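DNA ligase (Archaeoglobus fulgidus, PDB 3GDE) probably seals nicks in double-stranded DNA during replication, recombination and repair, using ATP and a magnesium cofactor. Local coordinates at residues A[317-322]-A[333-338]; A[311-316]-A[527-532]. One frame throughout, in Å; residues are numbered along the deposited sequence.

Contact 1 (A[317-322]-A[333-338]); sequences LRRFRR and IPLEAH
Arg-318, on the outer side of helix 313-321, meets the end of Ile-333 through the root of its side chain, Arg-318 CB lying 3.9 Å from Ile-333 CD1. One residue on, Arg-319 carries most of the contact. Its aliphatic part runs past Ile-333 in the opposite direction, with Arg-319 CD 3.7 Å from Ile-333 CB and CG against the CG2 branch. Successive bends at chi2 (-73°) and chi3 (-46°) coil and shorten the chain as it runs outward from the helix, setting the guanidinium beside the Ile-333 carbonyl, just ahead of strand 335-342. Arg-319 NH1 donates to the backbone O of Ile-333 at 2.8 Å, nearly along the C=O axis, with the acceptor in the guanidinium plane and an N-H...O angle of 153°. One face of the same group is covered toward its rim by a methyl of Leu-335, whose CD1 comes within 3.3 Å of Arg-319 NH1. The other terminal nitrogen, NH2, forms a salt bridge with Asp-283 and a hydrogen bond to the carbonyl of Ala-280. An alanine in place of Arg-319 would probably leave the Ile-333 carbonyl and the Asp-283 carboxylate without these partners and open a gap beside Leu-335. Within the adenylation domain, the contact thus joins the helix to Ile-333, just after helix 327-332, and to the strand it leads into. Its chemistry is that of a buried arginine whose charge is met by a carboxylate: NH1 and NH2 each reach a backbone carbonyl, and the methylenes pack on Ile-333.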
ATOM      1  N   LEU A 317       6.223 -10.069 -10.958  1.00 35.11           N
ATOM      2  CA  LEU A 317       6.712  -9.147  -9.938  1.00 36.11           C
ATOM      3  C   LEU A 317       8.152  -8.707 -10.206  1.00 37.06           C
ATOM      4  O   LEU A 317       8.482  -7.546  -9.985  1.00 37.09           O
ATOM      5  CB  LEU A 317       6.558  -9.731  -8.519  1.00 35.39           C
ATOM      6  CG  LEU A 317       5.138  -9.985  -7.985  1.00 34.80           C
ATOM      7  CD1 LEU A 317       5.187 -10.558  -6.568  1.00 32.49           C
ATOM      8  CD2 LEU A 317       4.234  -8.728  -8.046  1.00 32.62           C
ATOM      9  N   ARG A 318       8.993  -9.629 -10.685  1.00 38.55           N
ATOM     10  CA  ARG A 318      10.367  -9.297 -11.111  1.00 40.19           C
ATOM     11  C   ARG A 318      10.413  -8.254 -12.220  1.00 40.46           C
ATOM     12  O   ARG A 318      11.246  -7.354 -12.187  1.00 40.77           O
ATOM     13  CB  ARG A 318      11.124 -10.536 -11.576  1.00 40.29           C
ATOM     14  CG  ARG A 318      11.676 -11.371 -10.448  1.00 43.61           C
ATOM     15  CD  ARG A 318      12.959 -12.076 -10.860  1.00 48.30           C
ATOM     16  NE  ARG A 318      13.053 -13.391 -10.230  1.00 51.62           N
ATOM     17  CZ  ARG A 318      12.644 -14.524 -10.795  1.00 53.80           C
ATOM     18  NH1 ARG A 318      12.127 -14.515 -12.020  1.00 55.41           N
ATOM     19  NH2 ARG A 318      12.764 -15.674 -10.140  1.00 54.74           N
ATOM     20  N   ARG A 319       9.528  -8.397 -13.204  1.00 41.33           N
ATOM     21  CA  ARG A 319       9.356  -7.398 -14.256  1.00 42.22           C
ATOM     22  C   ARG A 319       8.996  -6.053 -13.638  1.00 43.30           C
ATOM     23  O   ARG A 319       9.590  -5.037 -13.988  1.00 43.50           O
ATOM     24  CB  ARG A 319       8.265  -7.821 -15.253  1.00 41.88           C
ATOM     25  CG  ARG A 319       8.615  -8.995 -16.174  1.00 40.71           C
ATOM     26  CD  ARG A 319       9.625  -8.626 -17.267  1.00 38.76           C
ATOM     27  NE  ARG A 319       9.283  -7.364 -17.911  1.00 38.04           N
ATOM     28  CZ  ARG A 319       8.622  -7.241 -19.053  1.00 36.53           C
ATOM     29  NH1 ARG A 319       8.236  -8.309 -19.730  1.00 36.77           N
ATOM     30  NH2 ARG A 319       8.360  -6.033 -19.526  1.00 37.39           N
ATOM     31  N   PHE A 320       8.030  -6.065 -12.716  1.00 44.76           N
ATOM     32  CA  PHE A 320       7.607  -4.865 -11.976  1.00 46.27           C
ATOM     33  C   PHE A 320       8.768  -4.194 -11.237  1.00 47.95           C
ATOM     34  O   PHE A 320       8.830  -2.970 -11.181  1.00 48.26           O
ATOM     35  CB  PHE A 320       6.482  -5.197 -10.980  1.00 45.54           C
ATOM     36  CG  PHE A 320       5.128  -5.440 -11.617  1.00 43.99           C
ATOM     37  CD1 PHE A 320       3.999  -5.584 -10.816  1.00 42.19           C
ATOM     38  CD2 PHE A 320       4.976  -5.513 -12.998  1.00 42.62           C
ATOM     39  CE1 PHE A 320       2.749  -5.811 -11.373  1.00 41.49           C
ATOM     40  CE2 PHE A 320       3.723  -5.741 -13.573  1.00 41.97           C
ATOM     41  CZ  PHE A 320       2.607  -5.893 -12.756  1.00 42.83           C
ATOM     42  N   ARG A 321       9.672  -4.997 -10.672  1.00 50.13           N
ATOM     43  CA  ARG A 321      10.887  -4.478 -10.031  1.00 52.67           C
ATOM     44  C   ARG A 321      11.816  -3.800 -11.035  1.00 53.45           C
ATOM     45  O   ARG A 321      12.244  -2.671 -10.799  1.00 53.97           O
ATOM     46  CB  ARG A 321      11.645  -5.574  -9.278  1.00 52.50           C
ATOM     47  CG  ARG A 321      11.014  -5.967  -7.961  1.00 53.90           C
ATOM     48  CD  ARG A 321      11.932  -6.860  -7.115  1.00 54.69           C
ATOM     49  NE  ARG A 321      13.044  -6.149  -6.467  1.00 59.39           N
ATOM     50  CZ  ARG A 321      12.982  -4.943  -5.891  1.00 61.35           C
ATOM     51  NH1 ARG A 321      11.841  -4.253  -5.844  1.00 61.46           N
ATOM     52  NH2 ARG A 321      14.079  -4.425  -5.342  1.00 61.87           N
ATOM     53  N   ARG A 322      12.111  -4.503 -12.135  1.00 54.70           N
ATOM     54  CA  ARG A 322      12.863  -3.998 -13.314  1.00 55.75           C
ATOM     55  C   ARG A 322      14.064  -4.873 -13.686  1.00 56.00           C
ATOM     56  O   ARG A 322      14.845  -4.538 -14.584  1.00 56.49           O
ATOM     57  CB  ARG A 322      13.299  -2.536 -13.162  1.00 55.98           C
ATOM     58  CG  ARG A 322      12.307  -1.527 -13.711  1.00 57.79           C
ATOM     59  CD  ARG A 322      12.615  -0.123 -13.212  1.00 61.55           C
ATOM     60  NE  ARG A 322      14.052   0.164 -13.198  1.00 63.92           N
ATOM     61  CZ  ARG A 322      14.785   0.315 -12.095  1.00 65.23           C
ATOM     62  NH1 ARG A 322      14.227   0.215 -10.893  1.00 65.65           N
ATOM     63  NH2 ARG A 322      16.085   0.572 -12.197  1.00 66.10           N
ATOM     64  N   ILE A 333      11.628 -12.596 -19.384  1.00 47.55           N
ATOM     65  CA  ILE A 333      10.274 -12.816 -18.870  1.00 45.56           C
ATOM     66  C   ILE A 333       9.248 -12.149 -19.794  1.00 44.57           C
ATOM     67  O   ILE A 333       8.887 -10.988 -19.578  1.00 44.36           O
ATOM     68  CB  ILE A 333      10.120 -12.272 -17.407  1.00 45.21           C
ATOM     69  CG1 ILE A 333      11.320 -12.671 -16.537  1.00 44.97           C
ATOM     70  CG2 ILE A 333       8.798 -12.708 -16.792  1.00 44.20           C
ATOM     71  CD1 ILE A 333      11.443 -11.892 -15.237  1.00 45.23           C
ATOM     72  N   PRO A 334       8.814 -12.862 -20.853  1.00 43.39           N
ATOM     73  CA  PRO A 334       7.688 -12.411 -21.675  1.00 42.60           C
ATOM     74  C   PRO A 334       6.375 -12.348 -20.888  1.00 41.70           C
ATOM     75  O   PRO A 334       6.208 -13.065 -19.897  1.00 41.39           O
ATOM     76  CB  PRO A 334       7.596 -13.489 -22.765  1.00 42.47           C
ATOM     77  CG  PRO A 334       8.976 -14.086 -22.820  1.00 43.22           C
ATOM     78  CD  PRO A 334       9.395 -14.110 -21.379  1.00 43.55           C
ATOM     79  N   LEU A 335       5.459 -11.491 -21.332  1.00 40.48           N
ATOM     80  CA  LEU A 335       4.189 -11.309 -20.643  1.00 39.67           C
ATOM     81  C   LEU A 335       3.015 -11.271 -21.603  1.00 39.26           C
ATOM     82  O   LEU A 335       3.173 -10.947 -22.780  1.00 38.96           O
ATOM     83  CB  LEU A 335       4.194 -10.012 -19.831  1.00 39.44           C
ATOM     84  CG  LEU A 335       5.277  -9.757 -18.782  1.00 39.26           C
ATOM     85  CD1 LEU A 335       5.220  -8.300 -18.323  1.00 38.52           C
ATOM     86  CD2 LEU A 335       5.156 -10.704 -17.605  1.00 38.29           C
ATOM     87  N   GLU A 336       1.835 -11.610 -21.085  1.00 38.63           N
ATOM     88  CA  GLU A 336       0.585 -11.287 -21.761  1.00 37.92           C
ATOM     89  C   GLU A 336      -0.454 -10.797 -20.765  1.00 37.18           C
ATOM     90  O   GLU A 336      -0.336 -11.046 -19.565  1.00 36.84           O
ATOM     91  CB  GLU A 336       0.065 -12.447 -22.606  1.00 38.08           C
ATOM     92  CG  GLU A 336       0.030 -13.777 -21.918  1.00 39.29           C
ATOM     93  CD  GLU A 336      -0.177 -14.907 -22.892  1.00 40.24           C
ATOM     94  OE1 GLU A 336      -1.229 -15.568 -22.813  1.00 41.43           O
ATOM     95  OE2 GLU A 336       0.708 -15.125 -23.745  1.00 41.31           O
ATOM     96  N   ALA A 337      -1.451 -10.078 -21.276  1.00 36.22           N
ATOM     97  CA  ALA A 337      -2.470  -9.454 -20.443  1.00 35.36           C
ATOM     98  C   ALA A 337      -3.845 -10.001 -20.786  1.00 34.68           C
ATOM     99  O   ALA A 337      -4.181 -10.156 -21.958  1.00 34.58           O
ATOM    100  CB  ALA A 337      -2.440  -7.936 -20.599  1.00 35.17           C
ATOM    101  N   HIS A 338      -4.617 -10.303 -19.745  1.00 33.81           N
ATOM    102  CA  HIS A 338      -5.986 -10.788 -19.874  1.00 33.06           C
ATOM    103  C   HIS A 338      -6.913  -9.844 -19.136  1.00 32.51           C
ATOM    104  O   HIS A 338      -6.849  -9.724 -17.911  1.00 32.94           O
ATOM    105  CB  HIS A 338      -6.121 -12.203 -19.315  1.00 32.96           C
ATOM    106  CG  HIS A 338      -5.254 -13.211 -20.005  1.00 33.00           C
ATOM    107  ND1 HIS A 338      -5.770 -14.254 -20.743  1.00 32.79           N
ATOM    108  CD2 HIS A 338      -3.907 -13.328 -20.082  1.00 32.12           C
ATOM    109  CE1 HIS A 338      -4.780 -14.975 -21.235  1.00 32.75           C
ATOM    110  NE2 HIS A 338      -3.640 -14.429 -20.855  1.00 32.70           N
TER

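Contact 2 (A[311-316]-A[527-532]); sequences MPFQHV and FVRLRD. With PO4 (phosphate ion), chain D.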
ATOM      1  N   MET A 311       3.870 -19.127 -16.409  1.00 44.98           N
ATOM      2  CA  MET A 311       4.870 -19.021 -15.351  1.00 43.83           C
ATOM      3  C   MET A 311       4.235 -18.420 -14.096  1.00 42.35           C
ATOM      4  O   MET A 311       3.210 -17.746 -14.196  1.00 41.98           O
ATOM      5  CB  MET A 311       6.054 -18.182 -15.832  1.00 44.49           C
ATOM      6  CG  MET A 311       6.806 -18.810 -16.994  1.00 46.16           C
ATOM      7  SD  MET A 311       7.691 -20.303 -16.476  1.00 51.64           S
ATOM      8  CE  MET A 311       7.627 -21.272 -17.980  1.00 48.40           C
ATOM      9  N   PRO A 312       4.844 -18.649 -12.913  1.00 41.00           N
ATOM     10  CA  PRO A 312       4.224 -18.187 -11.661  1.00 39.97           C
ATOM     11  C   PRO A 312       4.300 -16.661 -11.495  1.00 38.46           C
ATOM     12  O   PRO A 312       5.160 -16.016 -12.091  1.00 38.42           O
ATOM     13  CB  PRO A 312       5.043 -18.908 -10.584  1.00 39.92           C
ATOM     14  CG  PRO A 312       6.392 -19.057 -11.197  1.00 40.39           C
ATOM     15  CD  PRO A 312       6.135 -19.319 -12.662  1.00 40.99           C
ATOM     16  N   PHE A 313       3.412 -16.106 -10.678  1.00 37.07           N
ATOM     17  CA  PHE A 313       3.207 -14.650 -10.610  1.00 35.87           C
ATOM     18  C   PHE A 313       4.418 -13.827 -10.163  1.00 35.12           C
ATOM     19  O   PHE A 313       4.532 -12.662 -10.531  1.00 34.70           O
ATOM     20  CB  PHE A 313       1.986 -14.306  -9.743  1.00 35.44           C
ATOM     21  CG  PHE A 313       2.253 -14.353  -8.273  1.00 34.56           C
ATOM     22  CD1 PHE A 313       2.483 -13.180  -7.562  1.00 34.47           C
ATOM     23  CD2 PHE A 313       2.284 -15.568  -7.595  1.00 34.49           C
ATOM     24  CE1 PHE A 313       2.741 -13.213  -6.197  1.00 34.57           C
ATOM     25  CE2 PHE A 313       2.542 -15.613  -6.227  1.00 34.36           C
ATOM     26  CZ  PHE A 313       2.768 -14.432  -5.527  1.00 35.03           C
ATOM     27  N   GLN A 314       5.304 -14.417  -9.365  1.00 34.44           N
ATOM     28  CA  GLN A 314       6.469 -13.679  -8.864  1.00 34.55           C
ATOM     29  C   GLN A 314       7.448 -13.332  -9.991  1.00 34.52           C
ATOM     30  O   GLN A 314       8.305 -12.469  -9.830  1.00 34.25           O
ATOM     31  CB  GLN A 314       7.168 -14.413  -7.707  1.00 34.72           C
ATOM     32  CG  GLN A 314       7.997 -15.654  -8.103  1.00 34.25           C
ATOM     33  CD  GLN A 314       7.191 -16.948  -8.141  1.00 35.42           C
ATOM     34  OE1 GLN A 314       7.760 -18.019  -8.310  1.00 37.59           O
ATOM     35  NE2 GLN A 314       5.873 -16.859  -7.975  1.00 35.56           N
ATOM     36  N   HIS A 315       7.294 -14.007 -11.130  1.00 34.79           N
ATOM     37  CA  HIS A 315       7.993 -13.642 -12.356  1.00 35.07           C
ATOM     38  C   HIS A 315       7.494 -12.301 -12.900  1.00 34.38           C
ATOM     39  O   HIS A 315       8.298 -11.476 -13.333  1.00 34.32           O
ATOM     40  CB  HIS A 315       7.857 -14.748 -13.411  1.00 35.49           C
ATOM     41  CG  HIS A 315       8.686 -15.962 -13.125  1.00 37.41           C
ATOM     42  ND1 HIS A 315       9.382 -16.634 -14.105  1.00 40.00           N
ATOM     43  CD2 HIS A 315       8.933 -16.625 -11.969  1.00 40.31           C
ATOM     44  CE1 HIS A 315      10.018 -17.661 -13.567  1.00 41.55           C
ATOM     45  NE2 HIS A 315       9.761 -17.678 -12.272  1.00 41.00           N
ATOM     46  N   VAL A 316       6.178 -12.085 -12.878  1.00 34.13           N
ATOM     47  CA  VAL A 316       5.619 -10.771 -13.224  1.00 34.02           C
ATOM     48  C   VAL A 316       6.131  -9.705 -12.239  1.00 34.70           C
ATOM     49  O   VAL A 316       6.451  -8.585 -12.640  1.00 34.44           O
ATOM     50  CB  VAL A 316       4.064 -10.755 -13.256  1.00 33.92           C
ATOM     51  CG1 VAL A 316       3.557  -9.382 -13.676  1.00 32.53           C
ATOM     52  CG2 VAL A 316       3.507 -11.828 -14.198  1.00 32.64           C
ATOM     53  N   PHE A 527       7.720 -18.969   5.447  1.00 25.70           N
ATOM     54  CA  PHE A 527       8.147 -17.869   4.597  1.00 25.60           C
ATOM     55  C   PHE A 527       8.092 -18.276   3.133  1.00 25.75           C
ATOM     56  O   PHE A 527       8.635 -19.308   2.751  1.00 25.84           O
ATOM     57  CB  PHE A 527       9.556 -17.422   4.997  1.00 25.36           C
ATOM     58  CG  PHE A 527      10.131 -16.301   4.142  1.00 25.82           C
ATOM     59  CD1 PHE A 527       9.725 -14.972   4.330  1.00 24.29           C
ATOM     60  CD2 PHE A 527      11.106 -16.571   3.183  1.00 24.37           C
ATOM     61  CE1 PHE A 527      10.261 -13.947   3.550  1.00 24.06           C
ATOM     62  CE2 PHE A 527      11.656 -15.543   2.402  1.00 24.95           C
ATOM     63  CZ  PHE A 527      11.238 -14.231   2.596  1.00 24.31           C
ATOM     64  N   VAL A 528       7.413 -17.465   2.327  1.00 25.59           N
ATOM     65  CA  VAL A 528       7.376 -17.647   0.882  1.00 25.49           C
ATOM     66  C   VAL A 528       8.399 -16.717   0.203  1.00 26.16           C
ATOM     67  O   VAL A 528       9.332 -17.191  -0.446  1.00 25.91           O
ATOM     68  CB  VAL A 528       5.944 -17.432   0.325  1.00 25.67           C
ATOM     69  CG1 VAL A 528       5.885 -17.749  -1.164  1.00 24.92           C
ATOM     70  CG2 VAL A 528       4.931 -18.301   1.097  1.00 24.57           C
ATOM     71  N   ARG A 529       8.222 -15.401   0.371  1.00 26.62           N
ATOM     72  CA  ARG A 529       9.160 -14.396  -0.133  1.00 26.78           C
ATOM     73  C   ARG A 529       8.956 -13.014   0.492  1.00 27.58           C
ATOM     74  O   ARG A 529       7.895 -12.714   1.056  1.00 27.20           O
ATOM     75  CB  ARG A 529       9.056 -14.270  -1.653  1.00 26.91           C
ATOM     76  CG  ARG A 529       7.716 -13.759  -2.149  1.00 27.48           C
ATOM     77  CD  ARG A 529       7.633 -13.927  -3.655  1.00 31.13           C
ATOM     78  NE  ARG A 529       6.440 -14.689  -3.998  1.00 35.03           N
ATOM     79  CZ  ARG A 529       6.420 -15.980  -4.327  1.00 34.53           C
ATOM     80  NH1 ARG A 529       7.530 -16.698  -4.407  1.00 34.10           N
ATOM     81  NH2 ARG A 529       5.265 -16.546  -4.597  1.00 36.49           N
ATOM     82  N   LEU A 530       9.979 -12.170   0.351  1.00 28.09           N
ATOM     83  CA  LEU A 530       9.891 -10.761   0.696  1.00 29.15           C
ATOM     84  C   LEU A 530       9.028 -10.054  -0.347  1.00 29.24           C
ATOM     85  O   LEU A 530       9.231 -10.240  -1.535  1.00 29.36           O
ATOM     86  CB  LEU A 530      11.301 -10.139   0.717  1.00 29.18           C
ATOM     87  CG  LEU A 530      11.510  -8.633   0.935  1.00 29.61           C
ATOM     88  CD1 LEU A 530      11.214  -8.199   2.383  1.00 30.32           C
ATOM     89  CD2 LEU A 530      12.935  -8.268   0.564  1.00 30.07           C
ATOM     90  N   ARG A 531       8.072  -9.240   0.092  1.00 29.70           N
ATOM     91  CA  ARG A 531       7.260  -8.487  -0.861  1.00 30.63           C
ATOM     92  C   ARG A 531       7.650  -7.006  -0.920  1.00 31.87           C
ATOM     93  O   ARG A 531       7.124  -6.173  -0.187  1.00 31.27           O
ATOM     94  CB  ARG A 531       5.758  -8.698  -0.613  1.00 30.03           C
ATOM     95  CG  ARG A 531       5.312 -10.161  -0.777  1.00 28.95           C
ATOM     96  CD  ARG A 531       5.429 -10.654  -2.238  1.00 27.31           C
ATOM     97  NE  ARG A 531       4.485  -9.959  -3.111  1.00 27.26           N
ATOM     98  CZ  ARG A 531       3.242 -10.364  -3.368  1.00 26.47           C
ATOM     99  NH1 ARG A 531       2.776 -11.502  -2.855  1.00 26.10           N
ATOM    100  NH2 ARG A 531       2.474  -9.634  -4.166  1.00 25.23           N
ATOM    101  N   ASP A 532       8.593  -6.699  -1.804  1.00 33.68           N
ATOM    102  CA  ASP A 532       9.001  -5.311  -2.048  1.00 35.93           C
ATOM    103  C   ASP A 532       7.896  -4.494  -2.711  1.00 35.89           C
ATOM    104  O   ASP A 532       7.854  -3.276  -2.559  1.00 36.23           O
ATOM    105  CB  ASP A 532      10.270  -5.255  -2.908  1.00 36.61           C
ATOM    106  CG  ASP A 532      11.523  -5.580  -2.113  1.00 39.58           C
ATOM    107  OD1 ASP A 532      11.561  -5.263  -0.898  1.00 41.86           O
ATOM    108  OD2 ASP A 532      12.476  -6.139  -2.714  1.00 43.18           O
TER
HETATM  109  P   PO4 D 558      -0.953 -11.172  -3.632  1.00 64.07           P
HETATM  110  O1  PO4 D 558      -0.203 -10.457  -4.730  1.00 63.60           O
HETATM  111  O2  PO4 D 558      -2.004 -12.070  -4.249  1.00 64.38           O
HETATM  112  O3  PO4 D 558       0.008 -12.031  -2.838  1.00 63.91           O
HETATM  113  O4  PO4 D 558      -1.616 -10.151  -2.734  1.00 62.94           O
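The interface between the adenylation domain and the OB-fold domain, brought together in the closed conformation of this ligase, is formed here by the first turn of helix 313-321 and segment 527-532, on and just past strand 526-530. On the OB side, a classic beta bulge sets two residues, Val-528 and Arg-529, opposite Glu-504 of strand 502-506. Arg-529 reaches across to Gln-314, and the two flat ends stack with amide and guanidinium planes only 15° apart. Gln-314 CB sits over the centre of one guanidinium face, 3.8 Å from Arg-529 CZ, while Val-528 CG1 covers the opposite face toward its rim. Gln-314 NE2 and Arg-529 NH2 approach to 3.4 Å, but both are donors and the pair is a stacking contact. The charge of Arg-529 is answered elsewhere, by Glu-504 at NE and by a separate phosphate ion at NH1. Phe-313, its CG between the backbone N and the carbonyl carbon (chi1 79°), directs its ring to the two arginines. Phe-313 CE2 lies 3.3 Å from Arg-529 NH2, the ring and guanidinium standing steeply to each other. At the ring edge, Phe-313 CE1 lies over one face of the Arg-531 guanidinium, 3.8 Å from Arg-531 NH1. Arg-531 is bridged to Asp-533 and Glu-504, acids that probably hold its head in place. The same head grips a phosphate ion, probably from the crystallisation liquor, to which Lys-534 is a further ligand. Two N-H groups of Arg-531 hold this ion: Arg-531 NH1 donates to phosphate O3 at 2.8 Å, and Arg-531 NH2 to phosphate O1 at 2.9 Å with an almost straight angle of 179°.

Both contacts use helix 313-321, contact 2 at its first turn and contact 1 at its last, with centres 11 Å apart. Contact 1 is mostly buried and stays within the adenylation domain, tying the helix to a strand of that same domain. Contact 2 is only partly buried and reaches the OB-fold domain, more than two hundred residues on. Arginine chemistry differs accordingly: one internal guanidinium is held by backbone carbonyls and a carboxylate in the first, whereas two meet an aromatic ring, acids and phosphate ions in the second. The sites also touch directly, Leu-317 CD1 packing 3.6 Å from Arg-531 NE, with a long, weak ion pair between Arg-321 and Asp-532.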